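Tat (Twin-arginine translocation) pathway signal sequence containing protein (Mycobacterium tuberculosis, PDB 5IMU) is of unknown function; its C-terminal part combines an alpha/beta/alpha sandwich with a helical bundle, and the whole protein probably carries a twin-arginine export signal. Local coordinates at residues R30-A34 with L46-L50; I55-L61 with S113-A117; V170-L175 with A185-W189. One frame throughout, in Å; residues are numbered along the deposited sequence.

Contact 1: residues R30-A34 with L46-L50; sequences RISWA and LVTDL
The hairpin of strands 33-37 and 44-48 pairs Ala34 with Val47 and, at its open end, lets Thr48 close on Ser32. Ala34 and Val47 form an antiparallel hydrogen-bonded pair: Ala34 N gives to Val47 O at 3.0 Å, and Val47 N returns a bond to Ala34 O at 2.9 Å. On that face the methyl Ala34 CB meets Val47 CG2 at 3.9 Å. Further out the side chain of Thr48 takes over. Its hydroxyl stands anti to the backbone N (chi1 175°), which aims Thr48 OG1 at Ser32 O, 2.7 Å away, with a C=O...donor angle of 160°. Strands 33-37 and 44-48 are the two central strands of a four-stranded mixed sheet in the DUF5632 region, and strand 88-92 continues it through backbone bonds between Trp33 and His92. On the face of the sheet opposite Ala34, Thr48 CB lies over the six-membered ring of Trp33, 3.9 Å from its centroid, a CH-pi contact. Trp33 NE1 donates to Glu28 O, and Val24 and Ala25 of helix 6-27 pack against the indole. Ile31 CD1 comes up to Thr48 OG1 at 3.5 Å, the two side chains crossing at about a right angle.

Contact 2: residues I55-L61 with S113-A117; sequences IPPHVRL and SARSA
Arg115 reaches from the segment 113-117 into the loop 55-61 and grips its backbone carbonyls. Its CB points toward the loop, and from CG to NE the chain runs out extended (chi2 177°, chi3 -171°), carrying the guanidinium across to the loop. Arg115 NE has Leu61 CD1 at 3.9 Å; the same methyl rests on Ala114 CB at 3.7 Å, so one leucine branch touches both Ala114 and Arg115. Arg115 NE also forms a salt bridge with one oxygen of Asp111, which should steady the rotation of the head, while the other oxygen of Asp111 takes the N-H of Leu61 and a salt bridge from Arg60. Beyond CZ the two terminal nitrogens divide the work. Arg115 NH1 donates to Ile55 O at 2.9 Å; this bond is nearly straight (167° at the hydrogen) and the oxygen lies in the guanidinium plane, though the nitrogen stands above the plane of the carbonyl. Arg115 NH2 turns to the type I turn Pro56-Val59, bonding Pro56 O at 3.2 Å and, more weakly, Val59 O at 3.0 Å. In van der Waals contact, the methyl Ile55 CG2 packs against Arg115 NH2 at 3.4 Å. One buried guanidinium thus holds two carbonyls, and more weakly a third, in a loop that has no helix or strand; two of the three come from the first and last residues of the turn. Leu205 and Tyr208 of helix 203-216 pack against Arg115, while Arg115, Ile55 and Ala114 touch Leu67 of strand 65-67, and Val24 of helix 6-27 lies against Val59 and Leu61.

Contact 3: residues V170-L175 with A185-W189; sequences VKESVL and AVGDW
Trp189 is the large bump of this helix pair, a knob set into the hole formed by Val170, Lys171, Val174 and Leu175. Helices 157-177 and 183-199 run antiparallel here: the axes of the segments 170-175 and 185-189 are 151° apart in direction and approach to 9.5 Å. With CG anti to the backbone N (chi1 -168°), the indole extends across to the first helix. Lys171 lies over the ring with its CA and the start of its side chain: Lys171 CA makes a CH-pi contact, 3.8 Å from the centroid of the Trp189 six-membered ring and almost on the normal, while Lys171 CB meets Trp189 CZ2 at 3.5 Å. Leu175 CD2 reaches the ring at its edge. Nearer the root of the side chain, Val170 CG1 fits against Trp189 CB at 3.9 Å, and Val170 CG2 rests on Ala185 O at 3.4 Å. A turn along, Val174 packs against the small Ala185, with Val174 CG2 at 3.6 Å from Ala185 CB; its CG1 branch is shared between Val186 CG2 and Trp189 CZ3. The pair belongs to the DUF5631 region and faces the DUF5632 region: Trp54 meets Trp189 edge-to-face and Leu175 packs on Ile31, ahead of strand 33-37.

In the fold
From the N terminus, helix 6-27 leads into contact 1, which closes the short hairpin loop between strands 33-37 and 44-48. Contact 2 opens only afterwards: it brings helix 111-115 back to the loop 55-61 after 51 intervening residues that include strands 65-67 and 88-92. Contact 3 then joins two successive helices across a short connection. The three follow in series, none nesting or crossing, yet they touch in space. Leu46 packs on Leu61 between contacts 1 and 2, Pro56 and His58 lie against Trp189 between contacts 2 and 3, and a salt bridge from Arg30 to Glu172 ties the sheet region to the helical part.

Contact 1: residues R30-A34 with L46-L50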
loop_
_atom_site.group_PDB
_atom_site.type_symbol
_atom_site.label_atom_id
_atom_site.label_comp_id
_atom_site.label_asym_id
_atom_site.label_seq_id
_atom_site.Cartn_x
_atom_site.Cartn_y
_atom_site.Cartn_z
ATOM N N ARG A 30 9.231 -4.246 9.153
ATOM C CA ARG A 30 9.667 -3.019 9.805
ATOM C C ARG A 30 8.523 -2.062 10.118
ATOM O O ARG A 30 8.763 -1.031 10.756
ATOM C CB ARG A 30 10.715 -2.316 8.935
ATOM C CG ARG A 30 11.984 -3.136 8.727
ATOM C CD ARG A 30 12.941 -2.459 7.753
ATOM N NE ARG A 30 12.496 -2.586 6.368
ATOM C CZ ARG A 30 13.138 -2.066 5.326
ATOM N NH1 ARG A 30 14.256 -1.376 5.510
ATOM N NH2 ARG A 30 12.661 -2.233 4.100
ATOM N N ILE A 31 7.294 -2.371 9.701
ATOM C CA ILE A 31 6.137 -1.530 9.978
ATOM C C ILE A 31 5.047 -2.386 10.611
ATOM O O ILE A 31 5.045 -3.614 10.499
ATOM C CB ILE A 31 5.602 -0.831 8.712
ATOM C CG1 ILE A 31 5.052 -1.862 7.726
ATOM C CG2 ILE A 31 6.697 0.004 8.063
ATOM C CD1 ILE A 31 4.630 -1.260 6.396
ATOM N N SER A 32 4.108 -1.716 11.278
ATOM C CA SER A 32 3.041 -2.410 11.988
ATOM C C SER A 32 1.879 -2.722 11.055
ATOM O O SER A 32 1.547 -1.932 10.167
ATOM C CB SER A 32 2.548 -1.570 13.169
ATOM O OG SER A 32 3.547 -1.468 14.168
ATOM N N TRP A 33 1.261 -3.886 11.264
ATOM C CA TRP A 33 0.142 -4.351 10.459
ATOM C C TRP A 33 -0.996 -4.801 11.364
ATOM O O TRP A 33 -0.781 -5.161 12.524
ATOM C CB TRP A 33 0.535 -5.533 9.557
ATOM C CG TRP A 33 1.618 -5.257 8.555
ATOM C CD1 TRP A 33 2.961 -5.423 8.733
ATOM C CD2 TRP A 33 1.445 -4.808 7.206
ATOM N NE1 TRP A 33 3.637 -5.088 7.584
ATOM C CE2 TRP A 33 2.728 -4.709 6.631
ATOM C CE3 TRP A 33 0.331 -4.474 6.429
ATOM C CZ2 TRP A 33 2.928 -4.288 5.318
ATOM C CZ3 TRP A 33 0.532 -4.056 5.124
ATOM C CH2 TRP A 33 1.819 -3.968 4.582
ATOM N N ALA A 34 -2.208 -4.801 10.812
ATOM C CA ALA A 34 -3.360 -5.367 11.500
ATOM C C ALA A 34 -4.394 -5.811 10.476
ATOM O O ALA A 34 -4.504 -5.232 9.391
ATOM C CB ALA A 34 -3.991 -4.372 12.479
ATOM N N LEU A 46 -7.432 -5.074 5.936
ATOM C CA LEU A 46 -5.999 -5.123 6.205
ATOM C C LEU A 46 -5.423 -3.715 6.162
ATOM O O LEU A 46 -5.687 -2.960 5.218
ATOM C CB LEU A 46 -5.278 -6.013 5.189
ATOM C CG LEU A 46 -3.757 -6.086 5.331
ATOM C CD1 LEU A 46 -3.357 -6.681 6.672
ATOM C CD2 LEU A 46 -3.156 -6.879 4.190
ATOM N N VAL A 47 -4.634 -3.361 7.180
ATOM C CA VAL A 47 -4.086 -2.014 7.300
ATOM C C VAL A 47 -2.635 -2.067 7.759
ATOM O O VAL A 47 -2.187 -3.033 8.384
ATOM C CB VAL A 47 -4.894 -1.137 8.285
ATOM C CG1 VAL A 47 -6.361 -1.063 7.884
ATOM C CG2 VAL A 47 -4.741 -1.655 9.712
ATOM N N THR A 48 -1.901 -1.010 7.418
ATOM C CA THR A 48 -0.694 -0.596 8.115
ATOM C C THR A 48 -0.832 0.892 8.410
ATOM O O THR A 48 -1.601 1.600 7.754
ATOM C CB THR A 48 0.580 -0.857 7.296
ATOM O OG1 THR A 48 1.716 -0.327 7.993
ATOM C CG2 THR A 48 0.481 -0.193 5.930
ATOM N N ASP A 49 -0.097 1.368 9.413
ATOM C CA ASP A 49 -0.145 2.779 9.773
ATOM C C ASP A 49 0.940 3.597 9.081
ATOM O O ASP A 49 1.210 4.731 9.494
ATOM C CB ASP A 49 -0.060 2.947 11.293
ATOM C CG ASP A 49 1.252 2.446 11.875
ATOM O OD1 ASP A 49 2.041 1.806 11.147
ATOM O OD2 ASP A 49 1.494 2.695 13.075
ATOM N N LEU A 50 1.560 3.044 8.034
ATOM C CA LEU A 50 2.599 3.767 7.307
ATOM C C LEU A 50 2.075 5.087 6.752
ATOM O O LEU A 50 2.746 6.121 6.853
ATOM C CB LEU A 50 3.149 2.890 6.180
ATOM C CG LEU A 50 4.233 3.472 5.267
ATOM C CD1 LEU A 50 5.510 3.773 6.041
ATOM C CD2 LEU A 50 4.516 2.529 4.104
#

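Contact 2: residues I55-L61 with S113-A117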
loop_
_atom_site.group_PDB
_atom_site.type_symbol
_atom_site.label_atom_id
_atom_site.label_comp_id
_atom_site.label_asym_id
_atom_site.label_seq_id
_atom_site.Cartn_x
_atom_site.Cartn_y
_atom_site.Cartn_z
ATOM N N ILE A 55 -1.024 0.792 1.125
ATOM C CA ILE A 55 -0.197 -0.412 1.178
ATOM C C ILE A 55 0.951 -0.234 0.200
ATOM O O ILE A 55 0.711 -0.003 -0.996
ATOM C CB ILE A 55 -1.008 -1.679 0.859
ATOM C CG1 ILE A 55 -2.279 -1.745 1.712
ATOM C CG2 ILE A 55 -0.157 -2.921 1.085
ATOM C CD1 ILE A 55 -2.029 -1.659 3.204
ATOM N N PRO A 56 2.211 -0.335 0.636
ATOM C CA PRO A 56 3.327 -0.059 -0.263
ATOM C C PRO A 56 3.417 -1.106 -1.371
ATOM O O PRO A 56 2.956 -2.245 -1.196
ATOM C CB PRO A 56 4.555 -0.105 0.660
ATOM C CG PRO A 56 4.124 -0.951 1.818
ATOM C CD PRO A 56 2.666 -0.646 2.006
ATOM N N PRO A 57 4.014 -0.755 -2.512
ATOM C CA PRO A 57 3.945 -1.660 -3.676
ATOM C C PRO A 57 4.729 -2.951 -3.516
ATOM O O PRO A 57 4.390 -3.944 -4.172
ATOM C CB PRO A 57 4.511 -0.807 -4.825
ATOM C CG PRO A 57 4.536 0.601 -4.317
ATOM C CD PRO A 57 4.694 0.508 -2.834
ATOM N N HIS A 58 5.766 -2.982 -2.681
ATOM C CA HIS A 58 6.594 -4.179 -2.605
ATOM C C HIS A 58 5.987 -5.270 -1.733
ATOM O O HIS A 58 6.600 -6.333 -1.585
ATOM C CB HIS A 58 8.002 -3.827 -2.109
ATOM C CG HIS A 58 8.055 -3.381 -0.680
ATOM N ND1 HIS A 58 7.499 -2.195 -0.249
ATOM C CD2 HIS A 58 8.614 -3.954 0.412
ATOM C CE1 HIS A 58 7.704 -2.063 1.050
ATOM N NE2 HIS A 58 8.378 -3.116 1.476
ATOM N N VAL A 59 4.803 -5.047 -1.170
ATOM C CA VAL A 59 4.107 -6.045 -0.364
ATOM C C VAL A 59 2.978 -6.627 -1.202
ATOM O O VAL A 59 2.096 -5.894 -1.662
ATOM C CB VAL A 59 3.567 -5.440 0.940
ATOM C CG1 VAL A 59 2.707 -6.460 1.681
ATOM C CG2 VAL A 59 4.714 -4.970 1.816
ATOM N N ARG A 60 3.013 -7.943 -1.410
ATOM C CA ARG A 60 1.939 -8.650 -2.093
ATOM C C ARG A 60 0.884 -9.078 -1.080
ATOM O O ARG A 60 1.212 -9.500 0.033
ATOM C CB ARG A 60 2.482 -9.868 -2.846
ATOM C CG ARG A 60 3.634 -9.547 -3.783
ATOM C CD ARG A 60 3.186 -8.615 -4.895
ATOM N NE ARG A 60 2.365 -9.303 -5.885
ATOM C CZ ARG A 60 1.529 -8.691 -6.719
ATOM N NH1 ARG A 60 1.396 -7.372 -6.676
ATOM N NH2 ARG A 60 0.823 -9.396 -7.591
ATOM N N LEU A 61 -0.406 -8.959 -1.479
ATOM C CA LEU A 61 -1.526 -9.110 -0.559
ATOM C C LEU A 61 -2.156 -10.493 -0.663
ATOM O O LEU A 61 -2.278 -11.040 -1.764
ATOM C CB LEU A 61 -2.592 -8.050 -0.842
ATOM C CG LEU A 61 -2.143 -6.615 -0.574
ATOM C CD1 LEU A 61 -3.166 -5.616 -1.089
ATOM C CD2 LEU A 61 -1.893 -6.408 0.907
ATOM N N SER A 113 -7.613 -7.288 -6.904
ATOM C CA SER A 113 -8.935 -6.940 -6.393
ATOM C C SER A 113 -8.846 -5.905 -5.275
ATOM O O SER A 113 -9.667 -4.983 -5.212
ATOM C CB SER A 113 -9.662 -8.194 -5.907
ATOM O OG SER A 113 -8.881 -8.912 -4.965
ATOM N N ALA A 114 -7.855 -6.036 -4.391
ATOM C CA ALA A 114 -7.771 -5.138 -3.243
ATOM C C ALA A 114 -7.456 -3.709 -3.668
ATOM O O ALA A 114 -7.987 -2.755 -3.088
ATOM C CB ALA A 114 -6.720 -5.641 -2.254
ATOM N N ARG A 115 -6.606 -3.537 -4.677
ATOM C CA ARG A 115 -6.144 -2.212 -5.069
ATOM C C ARG A 115 -6.957 -1.599 -6.206
ATOM O O ARG A 115 -6.638 -0.487 -6.638
ATOM C CB ARG A 115 -4.661 -2.264 -5.463
ATOM C CG ARG A 115 -3.726 -2.776 -4.363
ATOM C CD ARG A 115 -2.287 -2.862 -4.865
ATOM N NE ARG A 115 -1.383 -3.530 -3.929
ATOM C CZ ARG A 115 -0.607 -2.896 -3.053
ATOM N NH1 ARG A 115 -0.623 -1.572 -2.982
ATOM N NH2 ARG A 115 0.189 -3.587 -2.246
ATOM N N SER A 116 -8.002 -2.276 -6.687
ATOM C CA SER A 116 -8.810 -1.780 -7.796
ATOM C C SER A 116 -10.148 -1.193 -7.354
ATOM O O SER A 116 -10.983 -0.879 -8.207
ATOM C CB SER A 116 -9.068 -2.897 -8.810
ATOM O OG SER A 116 -7.865 -3.348 -9.403
ATOM N N ALA A 117 -10.374 -1.037 -6.051
ATOM C CA ALA A 117 -11.675 -0.604 -5.554
ATOM C C ALA A 117 -11.894 0.901 -5.655
ATOM O O ALA A 117 -13.003 1.367 -5.369
ATOM C CB ALA A 117 -11.857 -1.054 -4.101
#

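Contact 3: residues V170-L175 with A185-W189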
loop_
_atom_site.group_PDB
_atom_site.type_symbol
_atom_site.label_atom_id
_atom_site.label_comp_id
_atom_site.label_asym_id
_atom_site.label_seq_id
_atom_site.Cartn_x
_atom_site.Cartn_y
_atom_site.Cartn_z
ATOM N N VAL A 170 13.695 5.435 -1.971
ATOM C CA VAL A 170 12.772 6.146 -1.091
ATOM C C VAL A 170 12.065 5.168 -0.160
ATOM O O VAL A 170 11.742 5.513 0.984
ATOM C CB VAL A 170 11.766 6.992 -1.898
ATOM C CG1 VAL A 170 10.883 6.112 -2.769
ATOM C CG2 VAL A 170 10.914 7.833 -0.959
ATOM N N LYS A 171 11.826 3.936 -0.621
ATOM C CA LYS A 171 11.296 2.905 0.265
ATOM C C LYS A 171 12.195 2.723 1.479
ATOM O O LYS A 171 11.722 2.691 2.621
ATOM C CB LYS A 171 11.147 1.582 -0.487
ATOM C CG LYS A 171 10.962 0.374 0.434
ATOM C CD LYS A 171 10.684 -0.906 -0.350
ATOM C CE LYS A 171 11.913 -1.403 -1.100
ATOM N NZ LYS A 171 12.752 -2.311 -0.267
ATOM N N GLU A 172 13.503 2.609 1.246
ATOM C CA GLU A 172 14.437 2.402 2.348
ATOM C C GLU A 172 14.581 3.657 3.200
ATOM O O GLU A 172 14.710 3.566 4.426
ATOM C CB GLU A 172 15.791 1.953 1.802
ATOM C CG GLU A 172 15.749 0.559 1.210
ATOM C CD GLU A 172 15.269 -0.468 2.217
ATOM O OE1 GLU A 172 15.977 -0.686 3.223
ATOM O OE2 GLU A 172 14.174 -1.038 2.024
ATOM N N SER A 173 14.571 4.834 2.572
ATOM C CA SER A 173 14.605 6.077 3.337
ATOM C C SER A 173 13.417 6.163 4.288
ATOM O O SER A 173 13.574 6.477 5.473
ATOM C CB SER A 173 14.623 7.276 2.390
ATOM O OG SER A 173 14.618 8.496 3.112
ATOM N N VAL A 174 12.219 5.862 3.787
ATOM C CA VAL A 174 11.012 6.002 4.596
ATOM C C VAL A 174 10.977 4.952 5.699
ATOM O O VAL A 174 10.729 5.265 6.869
ATOM C CB VAL A 174 9.762 5.922 3.703
ATOM C CG1 VAL A 174 8.525 5.648 4.544
ATOM C CG2 VAL A 174 9.592 7.209 2.921
ATOM N N LEU A 175 11.221 3.688 5.346
ATOM C CA LEU A 175 11.070 2.614 6.320
ATOM C C LEU A 175 12.155 2.636 7.387
ATOM O O LEU A 175 11.931 2.123 8.487
ATOM C CB LEU A 175 11.040 1.259 5.611
ATOM C CG LEU A 175 9.834 1.118 4.680
ATOM C CD1 LEU A 175 9.700 -0.298 4.164
ATOM C CD2 LEU A 175 8.560 1.566 5.383
ATOM N N ALA A 185 8.172 12.375 2.017
ATOM C CA ALA A 185 8.867 11.295 1.325
ATOM C C ALA A 185 7.913 10.179 0.924
ATOM O O ALA A 185 8.119 9.531 -0.109
ATOM C CB ALA A 185 9.993 10.746 2.201
ATOM N N VAL A 186 6.868 9.939 1.719
ATOM C CA VAL A 186 5.875 8.934 1.351
ATOM C C VAL A 186 5.140 9.354 0.083
ATOM O O VAL A 186 4.890 8.532 -0.809
ATOM C CB VAL A 186 4.900 8.694 2.519
ATOM C CG1 VAL A 186 3.765 7.782 2.086
ATOM C CG2 VAL A 186 5.637 8.100 3.710
ATOM N N GLY A 187 4.788 10.637 -0.020
ATOM C CA GLY A 187 4.142 11.123 -1.227
ATOM C C GLY A 187 4.994 10.914 -2.466
ATOM O O GLY A 187 4.489 10.509 -3.515
ATOM N N ASP A 188 6.297 11.181 -2.358
ATOM C CA ASP A 188 7.208 10.912 -3.468
ATOM C C ASP A 188 7.195 9.433 -3.841
ATOM O O ASP A 188 7.156 9.077 -5.024
ATOM C CB ASP A 188 8.622 11.359 -3.102
ATOM C CG ASP A 188 8.770 12.869 -3.074
ATOM O OD1 ASP A 188 7.746 13.576 -3.185
ATOM O OD2 ASP A 188 9.915 13.352 -2.937
ATOM N N TRP A 189 7.246 8.558 -2.833
ATOM C CA TRP A 189 7.136 7.118 -3.055
ATOM C C TRP A 189 5.876 6.778 -3.844
ATOM O O TRP A 189 5.911 5.976 -4.784
ATOM C CB TRP A 189 7.149 6.410 -1.696
ATOM C CG TRP A 189 7.321 4.918 -1.711
ATOM C CD1 TRP A 189 7.436 4.102 -2.801
ATOM C CD2 TRP A 189 7.394 4.066 -0.562
ATOM N NE1 TRP A 189 7.577 2.794 -2.397
ATOM C CE2 TRP A 189 7.554 2.746 -1.027
ATOM C CE3 TRP A 189 7.339 4.295 0.817
ATOM C CZ2 TRP A 189 7.658 1.658 -0.160
ATOM C CZ3 TRP A 189 7.445 3.215 1.673
ATOM C CH2 TRP A 189 7.604 1.913 1.182
#